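Local coordinates for PspGI restriction endonuclease (Pyrococcus sp. GI-H, PDB 3BM3), which probably cleaves DNA at a specific sequence as a type II restriction endonuclease, and is captured here in complex with its substrate DNA, at residues Lys11-Asn16 with Glu76-Ala81; Ile55-Glu60 with Phe192-Thr197; Ile106-Leu111 with Arg244-Ile249. The protein carries 2 engineered substitutions. One frame throughout, in Å; residues are numbered along the deposited sequence.

Interaction 1 of 3, residues Lys11-Asn16 with Glu76-Ala81. With nucleotides of chain B.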
# COMPACT_ATOMS: atom_id res chain seq x y z
N LYS C 11 -12.67 -15.73 -22.42
CA LYS C 11 -12.62 -14.58 -21.49
C LYS C 11 -11.36 -14.63 -20.64
O LYS C 11 -10.66 -15.64 -20.64
CB LYS C 11 -13.83 -14.59 -20.56
CG LYS C 11 -15.14 -14.42 -21.25
CD LYS C 11 -16.25 -14.47 -20.25
CE LYS C 11 -17.59 -14.13 -20.87
NZ LYS C 11 -18.71 -14.32 -19.88
N LYS C 12 -11.06 -13.53 -19.95
CA LYS C 12 -10.01 -13.56 -18.93
C LYS C 12 -10.48 -14.60 -17.92
O LYS C 12 -11.69 -14.73 -17.66
CB LYS C 12 -9.80 -12.20 -18.27
CG LYS C 12 -9.12 -11.15 -19.14
CD LYS C 12 -8.97 -9.82 -18.38
CE LYS C 12 -8.34 -8.77 -19.27
NZ LYS C 12 -8.90 -7.41 -19.02
N PRO C 13 -9.57 -15.41 -17.39
CA PRO C 13 -10.00 -16.51 -16.53
C PRO C 13 -10.89 -16.07 -15.37
O PRO C 13 -11.91 -16.68 -15.09
CB PRO C 13 -8.69 -17.11 -16.00
CG PRO C 13 -7.59 -16.19 -16.43
CD PRO C 13 -8.11 -15.35 -17.55
N THR C 14 -10.54 -14.97 -14.72
CA THR C 14 -11.25 -14.57 -13.55
C THR C 14 -12.63 -14.02 -13.87
O THR C 14 -13.48 -13.88 -12.97
CB THR C 14 -10.46 -13.51 -12.76
OG1 THR C 14 -10.22 -12.39 -13.62
CG2 THR C 14 -9.11 -14.06 -12.27
N GLN C 15 -12.85 -13.68 -15.14
CA GLN C 15 -14.20 -13.22 -15.56
C GLN C 15 -15.22 -14.34 -15.56
O GLN C 15 -16.43 -14.08 -15.69
CB GLN C 15 -14.15 -12.54 -16.90
CG GLN C 15 -13.40 -11.26 -16.86
CD GLN C 15 -13.20 -10.65 -18.23
OE1 GLN C 15 -13.24 -11.33 -19.26
NE2 GLN C 15 -12.92 -9.37 -18.24
N ASN C 16 -14.74 -15.57 -15.43
CA ASN C 16 -15.57 -16.75 -15.24
C ASN C 16 -15.92 -17.07 -13.80
O ASN C 16 -16.73 -17.97 -13.53
CB ASN C 16 -14.88 -17.96 -15.83
CG ASN C 16 -14.90 -17.94 -17.34
OD1 ASN C 16 -15.95 -18.07 -17.94
ND2 ASN C 16 -13.76 -17.66 -17.95
N GLU C 76 -8.90 -25.54 -13.81
CA GLU C 76 -8.94 -26.77 -14.58
C GLU C 76 -9.32 -26.53 -16.04
O GLU C 76 -8.73 -27.12 -16.95
CB GLU C 76 -9.87 -27.79 -13.89
CG GLU C 76 -9.30 -28.24 -12.56
CD GLU C 76 -10.19 -29.23 -11.82
OE1 GLU C 76 -11.33 -29.52 -12.27
OE2 GLU C 76 -9.75 -29.70 -10.75
N ALA C 77 -10.27 -25.64 -16.27
CA ALA C 77 -10.73 -25.35 -17.63
C ALA C 77 -9.62 -24.72 -18.43
O ALA C 77 -9.40 -25.10 -19.59
CB ALA C 77 -11.98 -24.45 -17.61
N TYR C 78 -8.92 -23.75 -17.83
CA TYR C 78 -7.84 -23.04 -18.53
C TYR C 78 -6.62 -23.93 -18.74
O TYR C 78 -5.97 -23.83 -19.76
CB TYR C 78 -7.49 -21.72 -17.86
CG TYR C 78 -8.47 -20.66 -18.26
CD1 TYR C 78 -9.73 -20.61 -17.68
CD2 TYR C 78 -8.16 -19.72 -19.23
CE1 TYR C 78 -10.66 -19.65 -18.06
CE2 TYR C 78 -9.08 -18.73 -19.61
CZ TYR C 78 -10.33 -18.71 -19.02
OH TYR C 78 -11.26 -17.77 -19.39
N LEU C 79 -6.34 -24.81 -17.80
CA LEU C 79 -5.20 -25.73 -17.98
C LEU C 79 -5.54 -26.68 -19.12
O LEU C 79 -4.67 -26.99 -19.96
CB LEU C 79 -4.91 -26.51 -16.71
CG LEU C 79 -4.41 -25.67 -15.53
CD1 LEU C 79 -3.94 -26.61 -14.40
CD2 LEU C 79 -3.37 -24.68 -15.92
N SER C 80 -6.78 -27.14 -19.18
CA SER C 80 -7.20 -28.01 -20.31
C SER C 80 -7.03 -27.33 -21.66
O SER C 80 -6.75 -27.99 -22.68
CB SER C 80 -8.64 -28.45 -20.13
OG SER C 80 -8.75 -29.38 -19.06
N ALA C 81 -7.25 -26.02 -21.67
CA ALA C 81 -7.05 -25.15 -22.84
C ALA C 81 -5.60 -24.78 -23.13
O ALA C 81 -5.32 -24.08 -24.12
CB ALA C 81 -7.86 -23.89 -22.67
P DT B 11 -11.57 -10.45 -11.11
OP1 DT B 11 -12.01 -11.61 -10.32
OP2 DT B 11 -11.83 -10.39 -12.57
O5' DT B 11 -12.17 -9.13 -10.44
C5' DT B 11 -12.08 -8.93 -9.04
C4' DT B 11 -12.35 -7.48 -8.71
O4' DT B 11 -11.32 -6.66 -9.28
C3' DT B 11 -13.64 -6.94 -9.31
O3' DT B 11 -14.73 -7.26 -8.45
C2' DT B 11 -13.36 -5.44 -9.42
C1' DT B 11 -11.83 -5.33 -9.31
N1 DT B 11 -11.15 -4.61 -10.39
C2 DT B 11 -10.53 -3.44 -10.06
O2 DT B 11 -10.55 -2.97 -8.93
N3 DT B 11 -9.87 -2.82 -11.09
C4 DT B 11 -9.79 -3.25 -12.40
O4 DT B 11 -9.15 -2.59 -13.22
C5 DT B 11 -10.50 -4.48 -12.69
C7 DT B 11 -10.49 -5.01 -14.09
C6 DT B 11 -11.14 -5.09 -11.69
P DA B 10 -5.95 -9.73 -14.91
OP1 DA B 10 -6.10 -11.14 -15.37
OP2 DA B 10 -6.15 -8.62 -15.86
O5' DA B 10 -6.94 -9.58 -13.68
C5' DA B 10 -6.80 -10.44 -12.56
C4' DA B 10 -7.72 -10.01 -11.44
O4' DA B 10 -7.27 -8.75 -10.89
C3' DA B 10 -9.17 -9.80 -11.87
O3' DA B 10 -10.01 -10.29 -10.84
C2' DA B 10 -9.28 -8.29 -12.01
C1' DA B 10 -8.31 -7.78 -10.96
N9 DA B 10 -7.67 -6.52 -11.31
C8 DA B 10 -7.14 -6.17 -12.52
N7 DA B 10 -6.59 -4.98 -12.54
C5 DA B 10 -6.78 -4.51 -11.25
C6 DA B 10 -6.41 -3.32 -10.62
N6 DA B 10 -5.73 -2.35 -11.24
N1 DA B 10 -6.76 -3.16 -9.33
C2 DA B 10 -7.42 -4.15 -8.71
N3 DA B 10 -7.81 -5.33 -9.19
C4 DA B 10 -7.45 -5.45 -10.48
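One tyrosine, Y78, makes every contact that residues 76-81 offer to 11-16, and its hydroxyl gives a very short hydrogen bond to the backbone: OH lies 2.5 Å from K11 O. The phenol comes at that carbonyl from above, 54° out of its plane. At the same rim of the ring, N16 ND2 sits 2.9 Å from Y78 OH, but the angle is too poor for a hydrogen bond; both ends of that amide have other partners, OD1 accepting from D8 N. P13 covers a ring face. Its CB stands 3.8 Å from the Y78 centroid and 10° off the ring normal, a CH-pi contact, and P13 CA comes within 3.3 Å of Y78 CZ. With CG anti to its carbonyl carbon (chi1 -80°), Y78 reaches from near the helix end to the loop. That loop tightens into a 3-10 turn at 13-16, begun by Q15 N bonding to K12 O and reinforced by K12 N, which donates to Q15 OE1 at 3.2 Å. Replacing Y78 by a phenylalanine would probably keep the ring under P13 but leave K11 O without its hydroxyl donor. On the DNA side of the turn, T14 OG1 donates to the OP2 phosphate oxygen of DT11 of chain B at 2.8 Å. Y83 meets the Y78 ring edge-to-face, while P13 also packs on L88 of helix 85-115.

Interaction 2 of 3, residues Ile55-Glu60 with Phe192-Thr197. With nucleotides of chain A.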
# COMPACT_ATOMS: atom_id res chain seq x y z
N ILE C 55 -18.76 -13.21 13.04
CA ILE C 55 -19.59 -13.40 11.87
C ILE C 55 -18.80 -12.98 10.66
O ILE C 55 -18.81 -13.67 9.62
CB ILE C 55 -20.86 -12.57 11.96
CG1 ILE C 55 -21.77 -13.16 13.04
CG2 ILE C 55 -21.61 -12.59 10.63
CD1 ILE C 55 -23.05 -12.39 13.28
N ALA C 56 -18.12 -11.86 10.77
CA ALA C 56 -17.31 -11.35 9.65
C ALA C 56 -16.24 -12.33 9.25
O ALA C 56 -16.08 -12.63 8.06
CB ALA C 56 -16.67 -10.00 9.98
N LYS C 57 -15.55 -12.89 10.24
CA LYS C 57 -14.47 -13.81 9.98
C LYS C 57 -15.01 -15.10 9.36
O LYS C 57 -14.43 -15.63 8.42
CB LYS C 57 -13.70 -14.10 11.26
CG LYS C 57 -12.43 -14.92 11.07
CD LYS C 57 -11.48 -14.73 12.25
CE LYS C 57 -10.26 -15.66 12.22
NZ LYS C 57 -9.00 -14.96 11.77
N MSE C 58 -16.11 -15.60 9.92
CA MSE C 58 -16.73 -16.84 9.44
C MSE C 58 -17.22 -16.67 8.01
O MSE C 58 -17.02 -17.54 7.17
CB MSE C 58 -17.86 -17.28 10.39
CG MSE C 58 -19.22 -17.41 9.74
SE MSE C 58 -20.35 -18.61 10.73
CE MSE C 58 -19.28 -20.24 10.58
N LEU C 59 -17.87 -15.53 7.75
CA LEU C 59 -18.42 -15.24 6.44
C LEU C 59 -17.29 -15.05 5.43
O LEU C 59 -17.36 -15.54 4.28
CB LEU C 59 -19.31 -13.98 6.51
CG LEU C 59 -20.06 -13.60 5.23
CD1 LEU C 59 -20.77 -14.80 4.59
CD2 LEU C 59 -21.06 -12.48 5.52
N GLU C 60 -16.27 -14.33 5.85
CA GLU C 60 -15.11 -14.13 5.03
C GLU C 60 -14.50 -15.47 4.62
O GLU C 60 -14.23 -15.72 3.44
CB GLU C 60 -14.12 -13.26 5.79
CG GLU C 60 -13.07 -12.69 4.94
CD GLU C 60 -11.87 -13.60 4.84
OE1 GLU C 60 -11.83 -14.65 5.51
OE2 GLU C 60 -10.98 -13.23 4.08
N PHE C 192 -8.41 -5.75 9.59
CA PHE C 192 -8.91 -7.07 9.91
C PHE C 192 -7.72 -8.02 9.84
O PHE C 192 -7.65 -8.94 9.02
CB PHE C 192 -10.03 -7.45 8.96
CG PHE C 192 -11.05 -8.36 9.59
CD1 PHE C 192 -11.76 -7.94 10.67
CD2 PHE C 192 -11.30 -9.62 9.07
CE1 PHE C 192 -12.68 -8.78 11.29
CE2 PHE C 192 -12.24 -10.44 9.66
CZ PHE C 192 -12.94 -9.98 10.77
N ASP C 193 -6.76 -7.77 10.72
CA ASP C 193 -5.41 -8.28 10.59
C ASP C 193 -4.93 -8.65 11.95
O ASP C 193 -4.74 -7.80 12.82
CB ASP C 193 -4.49 -7.22 9.94
CG ASP C 193 -3.12 -7.74 9.59
OD1 ASP C 193 -2.69 -8.76 10.17
OD2 ASP C 193 -2.44 -7.08 8.76
N GLU C 194 -4.70 -9.93 12.13
CA GLU C 194 -4.23 -10.46 13.39
C GLU C 194 -2.79 -10.04 13.69
O GLU C 194 -2.35 -10.19 14.83
CB GLU C 194 -4.37 -12.00 13.40
CG GLU C 194 -5.78 -12.50 13.02
CD GLU C 194 -6.80 -12.54 14.18
OE1 GLU C 194 -6.45 -12.16 15.34
OE2 GLU C 194 -7.94 -12.98 13.90
N GLU C 195 -2.07 -9.49 12.70
CA GLU C 195 -0.70 -9.03 12.89
C GLU C 195 -0.61 -7.51 12.92
O GLU C 195 0.45 -6.95 12.78
CB GLU C 195 0.21 -9.61 11.80
CG GLU C 195 0.23 -11.13 11.79
CD GLU C 195 0.42 -11.78 13.17
OE1 GLU C 195 1.32 -11.33 13.94
OE2 GLU C 195 -0.33 -12.74 13.48
N PHE C 196 -1.73 -6.87 13.17
CA PHE C 196 -1.77 -5.41 13.28
C PHE C 196 -0.79 -4.98 14.38
O PHE C 196 -0.80 -5.53 15.45
CB PHE C 196 -3.17 -4.98 13.61
CG PHE C 196 -3.37 -3.50 13.57
CD1 PHE C 196 -3.36 -2.82 12.37
CD2 PHE C 196 -3.50 -2.78 14.73
CE1 PHE C 196 -3.54 -1.45 12.34
CE2 PHE C 196 -3.67 -1.43 14.69
CZ PHE C 196 -3.71 -0.77 13.53
N THR C 197 0.05 -3.99 14.10
CA THR C 197 1.14 -3.62 15.00
C THR C 197 0.82 -2.46 15.94
O THR C 197 0.02 -1.59 15.64
CB THR C 197 2.39 -3.21 14.21
OG1 THR C 197 2.18 -1.91 13.63
CG2 THR C 197 2.68 -4.25 13.10
P DA A 6 -5.01 -9.81 1.97
OP1 DA A 6 -5.48 -9.07 3.18
OP2 DA A 6 -4.19 -11.04 2.14
O5' DA A 6 -6.31 -10.13 1.11
C5' DA A 6 -6.24 -11.04 0.02
C4' DA A 6 -6.54 -12.43 0.52
O4' DA A 6 -7.95 -12.57 0.83
C3' DA A 6 -6.21 -13.54 -0.48
O3' DA A 6 -5.42 -14.51 0.20
C2' DA A 6 -7.56 -14.10 -0.86
C1' DA A 6 -8.35 -13.86 0.41
N9 DA A 6 -9.81 -13.86 0.26
C8 DA A 6 -10.71 -13.82 1.29
N7 DA A 6 -11.96 -13.85 0.90
C5 DA A 6 -11.87 -13.91 -0.48
C6 DA A 6 -12.86 -13.97 -1.48
N6 DA A 6 -14.17 -13.98 -1.23
N1 DA A 6 -12.44 -14.04 -2.77
C2 DA A 6 -11.12 -14.03 -3.01
N3 DA A 6 -10.11 -13.98 -2.16
C4 DA A 6 -10.55 -13.92 -0.89
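A56 and K57 of helix 52-80 meet F192, which begins the loop after strand 186-191 of the mixed sheet, in a nuclease whose family belongs to the PDDEXK clan. The apolar part rests on the end of one ring. The far end of the F192 ring comes up against the helix, CZ lying 3.8 Å from A56 CB, while K57 N sits at the ring edge, near its plane, 3.9 Å from CZ. Elsewhere the phenyl is held by F104, stacked on it, and by F246, edge-to-face. The ionic part is a single hydrogen-bonded salt bridge: K57 NZ donates to E194 OE2 at 3.1 Å, on the anti side of that oxygen and 20° out of the carboxylate plane. The two chains come from opposite directions, and the lysine, extended as far as CE, bends at chi4 (103°) to bring NZ to the glutamate, itself bent at chi2. Turn bonds within the loop fix where E194 stands. D193 to F196 form a type I beta turn closed by F196 N to D193 O at 3.2 Å, and an Asx turn overlaps it, E195 N donating to D193 OD1 at 2.7 Å from above the carboxylate plane.

Interaction 3 of 3, residues Ile106-Leu111 with Arg244-Ile249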
# COMPACT_ATOMS: atom_id res chain seq x y z
N ILE C 106 -17.82 -5.78 1.70
CA ILE C 106 -19.22 -6.23 1.61
C ILE C 106 -19.77 -6.75 2.93
O ILE C 106 -20.88 -6.40 3.34
CB ILE C 106 -19.40 -7.29 0.53
CG1 ILE C 106 -19.11 -6.65 -0.83
CG2 ILE C 106 -20.81 -7.88 0.63
CD1 ILE C 106 -18.95 -7.62 -1.99
N ILE C 107 -18.98 -7.59 3.58
CA ILE C 107 -19.33 -8.11 4.88
C ILE C 107 -19.60 -6.97 5.86
O ILE C 107 -20.61 -6.98 6.56
CB ILE C 107 -18.19 -9.02 5.34
CG1 ILE C 107 -18.20 -10.28 4.45
CG2 ILE C 107 -18.37 -9.37 6.80
CD1 ILE C 107 -16.98 -11.18 4.68
N PHE C 108 -18.75 -5.96 5.84
CA PHE C 108 -18.92 -4.80 6.69
C PHE C 108 -20.29 -4.16 6.42
O PHE C 108 -21.00 -3.83 7.38
CB PHE C 108 -17.79 -3.80 6.46
CG PHE C 108 -17.69 -2.76 7.53
CD1 PHE C 108 -17.03 -3.05 8.72
CD2 PHE C 108 -18.24 -1.48 7.35
CE1 PHE C 108 -16.95 -2.08 9.71
CE2 PHE C 108 -18.12 -0.53 8.35
CZ PHE C 108 -17.47 -0.84 9.51
N THR C 109 -20.68 -4.02 5.15
CA THR C 109 -21.98 -3.43 4.82
C THR C 109 -23.14 -4.26 5.34
O THR C 109 -24.16 -3.72 5.73
CB THR C 109 -22.17 -3.16 3.30
OG1 THR C 109 -22.31 -4.38 2.59
CG2 THR C 109 -20.97 -2.45 2.77
N LYS C 110 -22.99 -5.57 5.32
CA LYS C 110 -24.04 -6.44 5.81
C LYS C 110 -24.28 -6.17 7.27
O LYS C 110 -25.44 -6.19 7.74
CB LYS C 110 -23.62 -7.89 5.58
CG LYS C 110 -23.47 -8.26 4.14
CD LYS C 110 -24.72 -7.90 3.31
CE LYS C 110 -24.63 -8.41 1.88
NZ LYS C 110 -25.67 -7.75 0.99
N LEU C 111 -23.19 -5.96 8.00
CA LEU C 111 -23.27 -5.62 9.43
C LEU C 111 -23.87 -4.23 9.63
O LEU C 111 -24.77 -4.06 10.43
CB LEU C 111 -21.93 -5.72 10.11
CG LEU C 111 -21.45 -7.17 10.26
CD1 LEU C 111 -19.94 -7.28 10.43
CD2 LEU C 111 -22.18 -7.84 11.44
N ARG C 244 -9.99 -0.12 19.54
CA ARG C 244 -11.23 -0.81 19.80
C ARG C 244 -11.25 -2.12 19.04
O ARG C 244 -10.60 -2.27 18.01
CB ARG C 244 -12.43 0.01 19.33
CG ARG C 244 -12.53 1.43 19.83
CD ARG C 244 -13.02 1.46 21.20
NE ARG C 244 -14.47 1.25 21.23
CZ ARG C 244 -15.14 0.82 22.29
NH1 ARG C 244 -14.48 0.49 23.39
NH2 ARG C 244 -16.44 0.69 22.24
N ARG C 245 -12.04 -3.06 19.53
CA ARG C 245 -12.31 -4.25 18.77
C ARG C 245 -13.20 -3.91 17.59
O ARG C 245 -14.11 -3.09 17.68
CB ARG C 245 -13.02 -5.27 19.67
CG ARG C 245 -12.22 -5.78 20.79
CD ARG C 245 -13.09 -6.72 21.61
NE ARG C 245 -12.33 -7.47 22.61
CZ ARG C 245 -12.05 -7.04 23.84
NH1 ARG C 245 -12.46 -5.83 24.25
NH2 ARG C 245 -11.36 -7.81 24.68
N PHE C 246 -12.99 -4.62 16.49
CA PHE C 246 -13.87 -4.54 15.34
C PHE C 246 -15.34 -4.62 15.74
O PHE C 246 -16.17 -3.87 15.27
CB PHE C 246 -13.53 -5.66 14.38
CG PHE C 246 -14.46 -5.75 13.21
CD1 PHE C 246 -14.25 -4.98 12.09
CD2 PHE C 246 -15.57 -6.58 13.24
CE1 PHE C 246 -15.09 -5.08 11.01
CE2 PHE C 246 -16.42 -6.67 12.15
CZ PHE C 246 -16.17 -5.91 11.04
N SER C 247 -15.66 -5.54 16.63
CA SER C 247 -17.04 -5.71 16.99
C SER C 247 -17.67 -4.48 17.56
O SER C 247 -18.90 -4.33 17.53
CB SER C 247 -17.16 -6.87 17.97
OG SER C 247 -16.97 -8.07 17.27
N ASP C 248 -16.84 -3.60 18.13
CA ASP C 248 -17.34 -2.42 18.81
C ASP C 248 -17.75 -1.33 17.86
O ASP C 248 -18.43 -0.36 18.27
CB ASP C 248 -16.25 -1.80 19.69
CG ASP C 248 -15.87 -2.64 20.85
OD1 ASP C 248 -16.53 -3.62 21.13
OD2 ASP C 248 -14.86 -2.29 21.49
N ILE C 249 -17.34 -1.42 16.60
CA ILE C 249 -17.51 -0.26 15.74
C ILE C 249 -18.99 0.04 15.51
O ILE C 249 -19.37 1.16 15.33
CB ILE C 249 -16.75 -0.39 14.43
CG1 ILE C 249 -16.65 0.97 13.74
CG2 ILE C 249 -17.38 -1.49 13.52
CD1 ILE C 249 -15.69 1.03 12.56
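F108, on helix 85-115, and F246, just past strand 243-245, meet ring to ring where that helix packs against the end of an outermost strand of the five-stranded mixed sheet. These two phenyls bury more surface in the contact than any other residues here. F246 CE1 reaches the edge of the F108 ring near its plane, 3.6 Å from F108 CD1. The planes stand at 66° with centroids 5.9 Å apart, an oblique meeting of the two rings. Both side chains carry CG opposite the backbone N (chi1 -165° for F108 and 175° for F246), which throws the rings into the gap between the segments, where the two side chains, coming from facing backbones, pass alongside one another. I249, the third main partner, crosses F108 at about a right angle: its CG2 touches F108 CE1 at 3.9 Å and its CD1 touches F108 CZ at 4.0 Å. The two methyls therefore straddle the outer end of the phenyl. The apolar cluster continues beyond these residues: F139 and F250 meet the F108 ring, W188 and V190 of strand 186-191 pack on I249, and F246 packs on V190 too and on S53 of helix 52-80. On the strand side, the backbone curls so that I249 N bonds to F246 O, at the start of helix 249-259, while S247 OG is held by D216 and S53 N. One turn of helix after F108, L111 brings its CD1 to the edge of the F246 ring, 4.0 Å from F246 CE2.

Interaction 1 lies out on a limb, its centre about 29 Å from that of the chain, whereas interactions 2 and 3 lie about 9 and 8 Å from it, with centres 10 Å apart. Interactions 1 and 2 use opposite ends of helix 52-80, and their nearest atoms are about 16 Å apart. Chemistry follows place: the distal contact pairs a hydroxyl-to-backbone bond with a proline on a tyrosine face, in a loop that also hydrogen-bonds a DNA phosphate, interaction 2 mixes an aromatic contact with a partly exposed salt bridge, and the buried interaction 3 is wholly apolar. Interactions 2 and 3 merge through I107, packed on A56 and L59, and through A56 CB against F246.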